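Local coordinates for RabGAP/TBC protein (Chlamydomonas reinhardtii, PDB 4P17) that probably acts as a GTPase-activating protein for Rab GTPases in the flagellum through its all-helical TBC domain, although its function has not been established, at residues P42-Y47 with E62-G67; M247-S252 with V301-A306; D28-C33 with T295-D300. All blocks are in the same frame, centred on the assembly; numbering follows the deposited sequence.

Contact 1: P42-Y47 with E62-G67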
loop_
_atom_site.group_PDB
_atom_site.type_symbol
_atom_site.label_atom_id
_atom_site.label_comp_id
_atom_site.label_asym_id
_atom_site.label_seq_id
_atom_site.Cartn_x
_atom_site.Cartn_y
_atom_site.Cartn_z
ATOM N N PRO A 42 -0.073 16.287 -18.432
ATOM C CA PRO A 42 0.681 16.413 -19.693
ATOM C C PRO A 42 2.120 15.890 -19.625
ATOM O O PRO A 42 2.674 15.440 -20.643
ATOM C CB PRO A 42 0.662 17.931 -19.958
ATOM C CG PRO A 42 -0.555 18.427 -19.237
ATOM C CD PRO A 42 -0.664 17.563 -17.997
ATOM N N LEU A 43 2.723 15.976 -18.442
ATOM C CA LEU A 43 4.065 15.476 -18.188
ATOM C C LEU A 43 4.106 13.948 -18.320
ATOM O O LEU A 43 4.949 13.387 -19.029
ATOM C CB LEU A 43 4.528 15.906 -16.803
ATOM C CG LEU A 43 4.877 17.382 -16.598
ATOM C CD1 LEU A 43 3.828 18.308 -17.126
ATOM C CD2 LEU A 43 5.090 17.636 -15.129
ATOM N N TRP A 44 3.200 13.276 -17.620
ATOM C CA TRP A 44 3.058 11.819 -17.742
ATOM C C TRP A 44 2.621 11.395 -19.154
ATOM O O TRP A 44 3.087 10.383 -19.659
ATOM C CB TRP A 44 2.039 11.283 -16.733
ATOM C CG TRP A 44 2.610 11.234 -15.366
ATOM C CD1 TRP A 44 2.424 12.145 -14.378
ATOM C CD2 TRP A 44 3.503 10.248 -14.851
ATOM N NE1 TRP A 44 3.124 11.782 -13.257
ATOM C CE2 TRP A 44 3.809 10.624 -13.520
ATOM C CE3 TRP A 44 4.067 9.085 -15.372
ATOM C CZ2 TRP A 44 4.643 9.876 -12.702
ATOM C CZ3 TRP A 44 4.916 8.334 -14.551
ATOM C CH2 TRP A 44 5.176 8.720 -13.225
ATOM N N GLN A 45 1.732 12.143 -19.788
ATOM C CA GLN A 45 1.326 11.745 -21.146
ATOM C C GLN A 45 2.532 11.689 -22.086
ATOM O O GLN A 45 2.611 10.825 -22.965
ATOM C CB GLN A 45 0.280 12.687 -21.711
ATOM C CG GLN A 45 -0.261 12.251 -23.072
ATOM C CD GLN A 45 -1.215 11.076 -23.029
ATOM O OE1 GLN A 45 -1.517 10.477 -24.075
ATOM N NE2 GLN A 45 -1.747 10.774 -21.853
ATOM N N HIS A 46 3.475 12.607 -21.892
ATOM C CA HIS A 46 4.654 12.681 -22.745
ATOM C C HIS A 46 5.414 11.379 -22.655
ATOM O O HIS A 46 5.894 10.840 -23.653
ATOM C CB HIS A 46 5.562 13.857 -22.329
ATOM C CG HIS A 46 6.895 13.869 -23.020
ATOM N ND1 HIS A 46 7.033 14.152 -24.360
ATOM C CD2 HIS A 46 8.147 13.626 -22.556
ATOM C CE1 HIS A 46 8.307 14.051 -24.702
ATOM N NE2 HIS A 46 9.004 13.736 -23.627
ATOM N N TYR A 47 5.515 10.869 -21.438
ATOM C CA TYR A 47 6.301 9.682 -21.216
ATOM C C TYR A 47 5.603 8.404 -21.698
ATOM O O TYR A 47 6.236 7.587 -22.386
ATOM C CB TYR A 47 6.678 9.630 -19.751
ATOM C CG TYR A 47 7.768 10.659 -19.483
ATOM C CD1 TYR A 47 9.043 10.476 -20.000
ATOM C CD2 TYR A 47 7.525 11.795 -18.741
ATOM C CE1 TYR A 47 10.046 11.397 -19.779
ATOM C CE2 TYR A 47 8.527 12.733 -18.522
ATOM C CZ TYR A 47 9.781 12.524 -19.045
ATOM O OH TYR A 47 10.804 13.423 -18.839
ATOM N N GLU A 62 10.847 12.545 -8.165
ATOM C CA GLU A 62 9.964 13.697 -7.915
ATOM C C GLU A 62 8.541 13.492 -8.464
ATOM O O GLU A 62 7.561 13.761 -7.779
ATOM C CB GLU A 62 10.538 14.990 -8.535
ATOM C CG GLU A 62 11.781 15.575 -7.853
ATOM C CD GLU A 62 12.392 16.775 -8.595
ATOM O OE1 GLU A 62 11.855 17.212 -9.648
ATOM O OE2 GLU A 62 13.427 17.288 -8.111
ATOM N N MET A 63 8.439 13.041 -9.706
ATOM C CA MET A 63 7.144 12.786 -10.321
ATOM C C MET A 63 6.341 11.735 -9.554
ATOM O O MET A 63 5.146 11.927 -9.302
ATOM C CB MET A 63 7.320 12.328 -11.766
ATOM C CG MET A 63 7.865 13.408 -12.692
ATOM S SD MET A 63 8.194 12.764 -14.359
ATOM C CE MET A 63 6.520 12.623 -15.009
ATOM N N ILE A 64 7.022 10.663 -9.155
ATOM C CA ILE A 64 6.373 9.557 -8.508
ATOM C C ILE A 64 5.928 10.010 -7.121
ATOM O O ILE A 64 4.852 9.651 -6.655
ATOM C CB ILE A 64 7.300 8.308 -8.452
ATOM C CG1 ILE A 64 7.379 7.713 -9.849
ATOM C CG2 ILE A 64 6.731 7.240 -7.487
ATOM C CD1 ILE A 64 8.268 6.494 -10.017
ATOM N N ARG A 65 6.733 10.840 -6.482
ATOM C CA ARG A 65 6.328 11.394 -5.202
ATOM C C ARG A 65 5.075 12.269 -5.286
ATOM O O ARG A 65 4.373 12.379 -4.306
ATOM C CB ARG A 65 7.479 12.192 -4.596
ATOM C CG ARG A 65 8.518 11.330 -3.910
ATOM C CD ARG A 65 9.589 12.169 -3.220
ATOM N NE ARG A 65 10.571 11.321 -2.552
ATOM C CZ ARG A 65 11.560 11.770 -1.777
ATOM N NH1 ARG A 65 11.698 13.074 -1.542
ATOM N NH2 ARG A 65 12.407 10.914 -1.230
ATOM N N LYS A 66 4.820 12.916 -6.428
ATOM C CA LYS A 66 3.614 13.717 -6.610
ATOM C C LYS A 66 2.377 12.894 -7.021
ATOM O O LYS A 66 1.266 13.417 -7.077
ATOM C CB LYS A 66 3.863 14.793 -7.664
ATOM C CG LYS A 66 4.795 15.927 -7.220
ATOM C CD LYS A 66 5.221 16.785 -8.405
ATOM N N GLY A 67 2.578 11.613 -7.314
ATOM C CA GLY A 67 1.472 10.750 -7.676
ATOM C C GLY A 67 1.507 10.274 -9.115
ATOM O O GLY A 67 1.586 11.058 -10.065
HETATM O O HOH W 1 3.285 13.188 -10.673
#
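Leu43 opens the contact from 42-47, its CB lying 4.2 Å from Met63 CE at the margin of the interface. Trp44 carries most of the 42-47 side. The methyl CE of Met63 sits over one face of the indole, 3.8 Å from the centroid of the five-membered ring and 14° off its normal, a CH-pi contact; the sulfur stays farther out above the six-membered ring, as a Met-aromatic contact. The bend at the last torsion of Met63 (chi3 75°) turns CE onto the face. At the indole edge, near its plane, Trp44 CH2 meets Ile64 CG1 at 4.2 Å. NE1 of Trp44 reaches the other segment through a water in the ring plane: NE1 donates to it at 2.9 Å, and the water donates to Met63 O (2.6 Å) and to Gly67 O (2.8 Å). One water thus links the indole N-H to two carbonyls, one in the last turn of helix 57-65 and one just after it. Tyr47 closes the walk, its CD2 obliquely 4.0 Å from Met63 CE, so that one methyl is shared by Leu43, Trp44 and Tyr47. Helix 27-50 is in this way packed on helix 57-65, with helix 73-80 against Trp44, Tyr47 and Ile64, and helix 243-256 against Ile64.

Contact 2: M247-S252 with V301-A306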
loop_
_atom_site.group_PDB
_atom_site.type_symbol
_atom_site.label_atom_id
_atom_site.label_comp_id
_atom_site.label_asym_id
_atom_site.label_seq_id
_atom_site.Cartn_x
_atom_site.Cartn_y
_atom_site.Cartn_z
ATOM N N MET A 247 -2.634 4.176 -2.565
ATOM C CA MET A 247 -1.907 3.990 -3.830
ATOM C C MET A 247 -0.788 5.002 -3.980
ATOM O O MET A 247 0.226 4.723 -4.619
ATOM C CB MET A 247 -2.832 4.105 -5.047
ATOM C CG MET A 247 -4.064 3.294 -4.976
ATOM S SD MET A 247 -3.712 1.559 -4.933
ATOM C CE MET A 247 -5.424 0.976 -5.019
ATOM N N ARG A 248 -0.934 6.180 -3.378
ATOM C CA ARG A 248 0.167 7.127 -3.421
ATOM C C ARG A 248 1.349 6.654 -2.591
ATOM O O ARG A 248 2.526 6.847 -2.970
ATOM C CB ARG A 248 -0.285 8.495 -2.931
ATOM C CG ARG A 248 -1.120 9.246 -3.934
ATOM C CD ARG A 248 -0.269 9.841 -5.051
ATOM N NE ARG A 248 0.773 10.730 -4.544
ATOM C CZ ARG A 248 0.557 12.000 -4.195
ATOM N NH1 ARG A 248 -0.658 12.540 -4.331
ATOM N NH2 ARG A 248 1.555 12.735 -3.737
ATOM N N THR A 249 1.074 6.016 -1.466
ATOM C CA THR A 249 2.166 5.399 -0.702
ATOM C C THR A 249 2.835 4.301 -1.551
ATOM O O THR A 249 4.071 4.140 -1.568
ATOM C CB THR A 249 1.719 4.808 0.663
ATOM O OG1 THR A 249 1.040 3.562 0.498
ATOM C CG2 THR A 249 0.836 5.773 1.453
ATOM N N TRP A 250 2.015 3.574 -2.285
ATOM C CA TRP A 250 2.516 2.470 -3.102
ATOM C C TRP A 250 3.326 2.972 -4.290
ATOM O O TRP A 250 4.364 2.365 -4.663
ATOM C CB TRP A 250 1.340 1.611 -3.572
ATOM C CG TRP A 250 0.736 0.716 -2.479
ATOM C CD1 TRP A 250 0.956 0.793 -1.095
ATOM C CD2 TRP A 250 -0.163 -0.385 -2.681
ATOM N NE1 TRP A 250 0.243 -0.213 -0.462
ATOM C CE2 TRP A 250 -0.460 -0.932 -1.408
ATOM C CE3 TRP A 250 -0.742 -0.973 -3.824
ATOM C CZ2 TRP A 250 -1.322 -2.039 -1.242
ATOM C CZ3 TRP A 250 -1.610 -2.078 -3.646
ATOM C CH2 TRP A 250 -1.875 -2.593 -2.367
ATOM N N ASP A 251 2.883 4.078 -4.888
ATOM C CA ASP A 251 3.682 4.746 -5.942
ATOM C C ASP A 251 5.139 4.856 -5.509
ATOM O O ASP A 251 6.044 4.415 -6.186
ATOM C CB ASP A 251 3.184 6.156 -6.276
ATOM C CG ASP A 251 1.813 6.173 -6.970
ATOM O OD1 ASP A 251 1.417 5.134 -7.508
ATOM O OD2 ASP A 251 1.155 7.251 -6.992
ATOM N N SER A 252 5.369 5.469 -4.362
ATOM C CA SER A 252 6.745 5.643 -3.901
ATOM C C SER A 252 7.378 4.367 -3.333
ATOM O O SER A 252 8.591 4.181 -3.451
ATOM C CB SER A 252 6.800 6.767 -2.885
ATOM O OG SER A 252 6.625 8.008 -3.588
ATOM N N VAL A 301 -1.134 15.991 0.894
ATOM C CA VAL A 301 -0.511 16.439 2.128
ATOM C C VAL A 301 0.177 15.278 2.835
ATOM O O VAL A 301 1.248 15.462 3.448
ATOM C CB VAL A 301 -1.540 17.090 3.029
ATOM C CG1 VAL A 301 -0.959 17.387 4.413
ATOM C CG2 VAL A 301 -2.060 18.344 2.339
ATOM N N LEU A 302 -0.406 14.089 2.769
ATOM C CA LEU A 302 0.269 12.945 3.393
ATOM C C LEU A 302 1.655 12.751 2.795
ATOM O O LEU A 302 2.637 12.539 3.523
ATOM C CB LEU A 302 -0.532 11.641 3.240
ATOM C CG LEU A 302 0.148 10.441 3.937
ATOM C CD1 LEU A 302 0.308 10.656 5.454
ATOM C CD2 LEU A 302 -0.659 9.165 3.672
ATOM N N MET A 303 1.762 12.724 1.475
ATOM C CA MET A 303 3.063 12.390 0.893
ATOM C C MET A 303 4.034 13.569 1.051
ATOM O O MET A 303 5.223 13.397 1.321
ATOM C CB MET A 303 2.931 12.010 -0.564
ATOM C CG MET A 303 2.062 10.784 -0.792
ATOM S SD MET A 303 2.487 9.405 0.289
ATOM C CE MET A 303 4.108 8.854 -0.270
ATOM N N ALA A 304 3.535 14.779 0.853
ATOM C CA ALA A 304 4.391 15.930 1.014
ATOM C C ALA A 304 4.917 15.986 2.463
ATOM O O ALA A 304 6.088 16.332 2.726
ATOM C CB ALA A 304 3.639 17.180 0.658
ATOM N N THR A 305 4.071 15.609 3.411
ATOM C CA THR A 305 4.516 15.617 4.803
ATOM C C THR A 305 5.554 14.506 5.010
ATOM O O THR A 305 6.571 14.726 5.657
ATOM C CB THR A 305 3.345 15.478 5.793
ATOM O OG1 THR A 305 2.430 16.568 5.589
ATOM C CG2 THR A 305 3.841 15.505 7.232
ATOM N N ALA A 306 5.331 13.333 4.422
ATOM C CA ALA A 306 6.287 12.231 4.548
ATOM C C ALA A 306 7.685 12.590 4.079
ATOM O O ALA A 306 8.686 12.066 4.609
ATOM C CB ALA A 306 5.783 11.009 3.769
#
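Met303 meets Arg248, Thr249 and Ser252 of helix 243-256, and no hydrogen bond joins the two segments. The largest share is packing of a thioether chain on a guanidinium: CG of Met303 lies over one face of the Arg248 group, and Met303 CB is 3.5 Å from Arg248 NH2. Two bends of the arginine (chi2 -76°, chi3 -57°) fold the guanidinium back beside the methionine instead of sending it outward. Van der Waals contacts of the methyl and sulfur follow. Met303, bent at chi2 and chi3, turns its methyl toward the neighbouring helix, where Met303 CE is 4.0 Å from Thr249 CA and 4.2 Å from Ser252 OG. Met303 SD is 4.2 Å from Thr249 CG2, the two side chains crossing at about a right angle, and the same CG2 of Thr249 meets Leu302 CD2 at 4.3 Å. The axes of the two helical segments approach to 10.3 Å at 38°, and Met303 makes most of the contact between them. Polar bonds lead away from the interface, those of Arg248 to Asp300 and Arg65 O, that of Thr249 OG1 to Val246 O. With NH1 and NH2 directed to Asp300 and Arg65, the buried arginine can offer a flat face to Met303, and the chemistry implies a contact held by dispersion and shape, with the charge probably balanced by Asp300.

Contact 3: D28-C33 with T295-D300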
loop_
_atom_site.group_PDB
_atom_site.type_symbol
_atom_site.label_atom_id
_atom_site.label_comp_id
_atom_site.label_asym_id
_atom_site.label_seq_id
_atom_site.Cartn_x
_atom_site.Cartn_y
_atom_site.Cartn_z
ATOM N N ASP A 28 -13.469 18.512 -0.269
ATOM C CA ASP A 28 -12.544 19.494 -0.822
ATOM C C ASP A 28 -11.139 18.913 -0.898
ATOM O O ASP A 28 -10.394 19.223 -1.824
ATOM C CB ASP A 28 -12.524 20.771 0.020
ATOM C CG ASP A 28 -11.637 21.859 -0.574
ATOM O OD1 ASP A 28 -11.848 22.230 -1.757
ATOM O OD2 ASP A 28 -10.730 22.349 0.145
ATOM N N GLU A 29 -10.781 18.092 0.095
ATOM C CA GLU A 29 -9.475 17.428 0.107
ATOM C C GLU A 29 -9.321 16.648 -1.188
ATOM O O GLU A 29 -8.365 16.825 -1.945
ATOM C CB GLU A 29 -9.334 16.495 1.326
ATOM C CG GLU A 29 -9.234 17.268 2.646
ATOM C CD GLU A 29 -9.238 16.410 3.894
ATOM O OE1 GLU A 29 -9.459 15.180 3.818
ATOM O OE2 GLU A 29 -9.038 16.981 4.984
ATOM N N ARG A 30 -10.310 15.818 -1.464
ATOM C CA ARG A 30 -10.239 14.980 -2.652
ATOM C C ARG A 30 -10.258 15.816 -3.956
ATOM O O ARG A 30 -9.580 15.492 -4.932
ATOM C CB ARG A 30 -11.390 13.955 -2.611
ATOM C CG ARG A 30 -11.240 12.911 -1.511
ATOM C CD ARG A 30 -12.451 11.968 -1.440
ATOM N NE ARG A 30 -12.894 11.553 -2.763
ATOM C CZ ARG A 30 -12.381 10.531 -3.442
ATOM N NH1 ARG A 30 -11.411 9.800 -2.915
ATOM N NH2 ARG A 30 -12.841 10.229 -4.652
ATOM N N ARG A 31 -11.009 16.911 -3.982
ATOM C CA ARG A 31 -11.044 17.746 -5.182
ATOM C C ARG A 31 -9.643 18.350 -5.416
ATOM O O ARG A 31 -9.128 18.331 -6.525
ATOM C CB ARG A 31 -12.134 18.813 -5.026
ATOM C CG ARG A 31 -12.210 19.928 -6.060
ATOM C CD ARG A 31 -11.801 19.554 -7.490
ATOM N NE ARG A 31 -12.430 18.351 -8.032
ATOM C CZ ARG A 31 -12.185 17.861 -9.245
ATOM N NH1 ARG A 31 -11.323 18.461 -10.051
ATOM N NH2 ARG A 31 -12.809 16.762 -9.655
ATOM N N SER A 32 -9.032 18.862 -4.356
ATOM C CA SER A 32 -7.682 19.402 -4.433
ATOM C C SER A 32 -6.723 18.373 -4.993
ATOM O O SER A 32 -5.897 18.692 -5.830
ATOM C CB SER A 32 -7.189 19.869 -3.065
ATOM O OG SER A 32 -5.904 20.495 -3.175
ATOM N N CYS A 33 -6.817 17.129 -4.534
ATOM C CA CYS A 33 -5.864 16.122 -4.992
ATOM C C CYS A 33 -6.086 15.790 -6.443
ATOM O O CYS A 33 -5.103 15.564 -7.186
ATOM C CB CYS A 33 -5.954 14.869 -4.138
ATOM S SG CYS A 33 -5.415 15.206 -2.408
ATOM N N THR A 295 -10.034 8.151 7.323
ATOM C CA THR A 295 -10.577 9.268 6.543
ATOM C C THR A 295 -9.472 10.213 6.078
ATOM O O THR A 295 -9.677 11.405 5.825
ATOM C CB THR A 295 -11.651 10.010 7.330
ATOM O OG1 THR A 295 -11.097 10.492 8.547
ATOM C CG2 THR A 295 -12.803 9.064 7.628
ATOM N N MET A 296 -8.277 9.652 5.937
ATOM C CA MET A 296 -7.143 10.423 5.477
ATOM C C MET A 296 -7.218 10.567 3.943
ATOM O O MET A 296 -6.540 9.868 3.196
ATOM C CB MET A 296 -5.844 9.768 5.939
ATOM C CG MET A 296 -4.670 10.740 6.082
ATOM S SD MET A 296 -4.280 11.697 4.585
ATOM C CE MET A 296 -3.517 13.145 5.313
ATOM N N HIS A 297 -8.039 11.507 3.484
ATOM C CA HIS A 297 -8.288 11.689 2.063
ATOM C C HIS A 297 -7.293 12.641 1.418
ATOM O O HIS A 297 -7.128 12.621 0.209
ATOM C CB HIS A 297 -9.729 12.181 1.847
ATOM C CG HIS A 297 -10.748 11.181 2.265
ATOM N ND1 HIS A 297 -10.992 10.030 1.542
ATOM C CD2 HIS A 297 -11.546 11.120 3.358
ATOM C CE1 HIS A 297 -11.921 9.320 2.158
ATOM N NE2 HIS A 297 -12.272 9.955 3.260
ATOM N N GLN A 298 -6.571 13.410 2.236
ATOM C CA GLN A 298 -5.625 14.378 1.715
ATOM C C GLN A 298 -4.325 13.669 1.373
ATOM O O GLN A 298 -3.324 13.741 2.111
ATOM C CB GLN A 298 -5.385 15.515 2.730
ATOM C CG GLN A 298 -5.540 16.911 2.140
ATOM C CD GLN A 298 -4.860 17.081 0.802
ATOM O OE1 GLN A 298 -3.954 16.325 0.444
ATOM N NE2 GLN A 298 -5.303 18.071 0.044
ATOM N N ARG A 299 -4.329 12.959 0.253
ATOM C CA ARG A 299 -3.160 12.181 -0.122
ATOM C C ARG A 299 -1.961 13.059 -0.544
ATOM O O ARG A 299 -0.808 12.682 -0.371
ATOM C CB ARG A 299 -3.525 11.181 -1.235
ATOM C CG ARG A 299 -4.108 11.768 -2.491
ATOM C CD ARG A 299 -4.707 10.691 -3.339
ATOM N NE ARG A 299 -5.097 11.196 -4.653
ATOM C CZ ARG A 299 -6.311 11.627 -4.955
ATOM N NH1 ARG A 299 -7.277 11.638 -4.044
ATOM N NH2 ARG A 299 -6.560 12.042 -6.179
ATOM N N ASP A 300 -2.236 14.264 -1.033
ATOM C CA ASP A 300 -1.168 15.174 -1.384
ATOM C C ASP A 300 -0.393 15.594 -0.133
ATOM O O ASP A 300 0.851 15.565 -0.091
ATOM C CB ASP A 300 -1.697 16.435 -2.078
ATOM C CG ASP A 300 -2.109 16.226 -3.525
ATOM O OD1 ASP A 300 -1.684 15.243 -4.181
ATOM O OD2 ASP A 300 -2.825 17.124 -4.026
HETATM O O HOH W 2 -7.676 14.068 5.314
HETATM O O HOH W 3 -9.674 13.660 6.742
HETATM O O HOH W 4 -9.927 9.430 -0.977
HETATM O O HOH W 5 -3.736 18.843 -2.421
HETATM O O HOH W 6 -2.767 14.471 -6.456
#
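Cys33 SG, from within helix 27-50, accepts a hydrogen bond from the backbone N of Asp300 in the first turn of helix 299-306, long at 3.6 Å but fairly straight at 159°. The CB of Cys33 rests over the centre of the Arg299 guanidinium, 3.4 Å from Arg299 CZ. Arg299 CG stands between its backbone N and carbonyl carbon (chi1 57°), and the chain then runs extended to NE, which lays one face of the guanidinium against Cys33 CB; its NH2 is held by Asp34. Asp300 brings OD2 to 3.3 Å from Cys33 CA, and OD2 also takes a bond from Asn36 ND2. Two waters add to this: one links Ser32 OG, Gln298 NE2 and Asp300 OD2, and another ties Cys33 O to Asp300 OD1. One turn earlier, Glu29 CG packs on Gln298 CG at 3.7 Å. Arg30 CG touches His297 CB at 3.8 Å; the guanidinium, its plane 89° from the imidazole, shares a water with ND1, which the water meets in the ring plane, while Arg30 NH1 also pairs with Glu244. The arrangement is a helix N-terminus docked on a neighbouring helix: Gln298 is the N-cap, its OE1 accepting from Val301 N, and inverse gamma turns centred on Met296 and on Gln298 itself lead into helix 299-306.

Contacts 1 and 2 touch, their centres 14 Å apart, and contacts 2 and 3, with centres 12 Å apart, also touch; contacts 1 and 3, 19 Å apart between centres, come no nearer than about 5 Å between nearest atoms, although both use helix 27-50. Arg248 is the common piece: its NH2 lies 2.9 Å from Arg65 O of contact 1, probably hydrogen-bonded, and its NH1 makes a salt bridge of 2.9 Å with Asp300 OD1 of contact 3. Contacts 2 and 3 further share helix 299-306, Leu302 CB packing on Met296 CE. The three contacts therefore join the early helices 27-50 and 57-65 to helix 243-256 and the last helix of the chain.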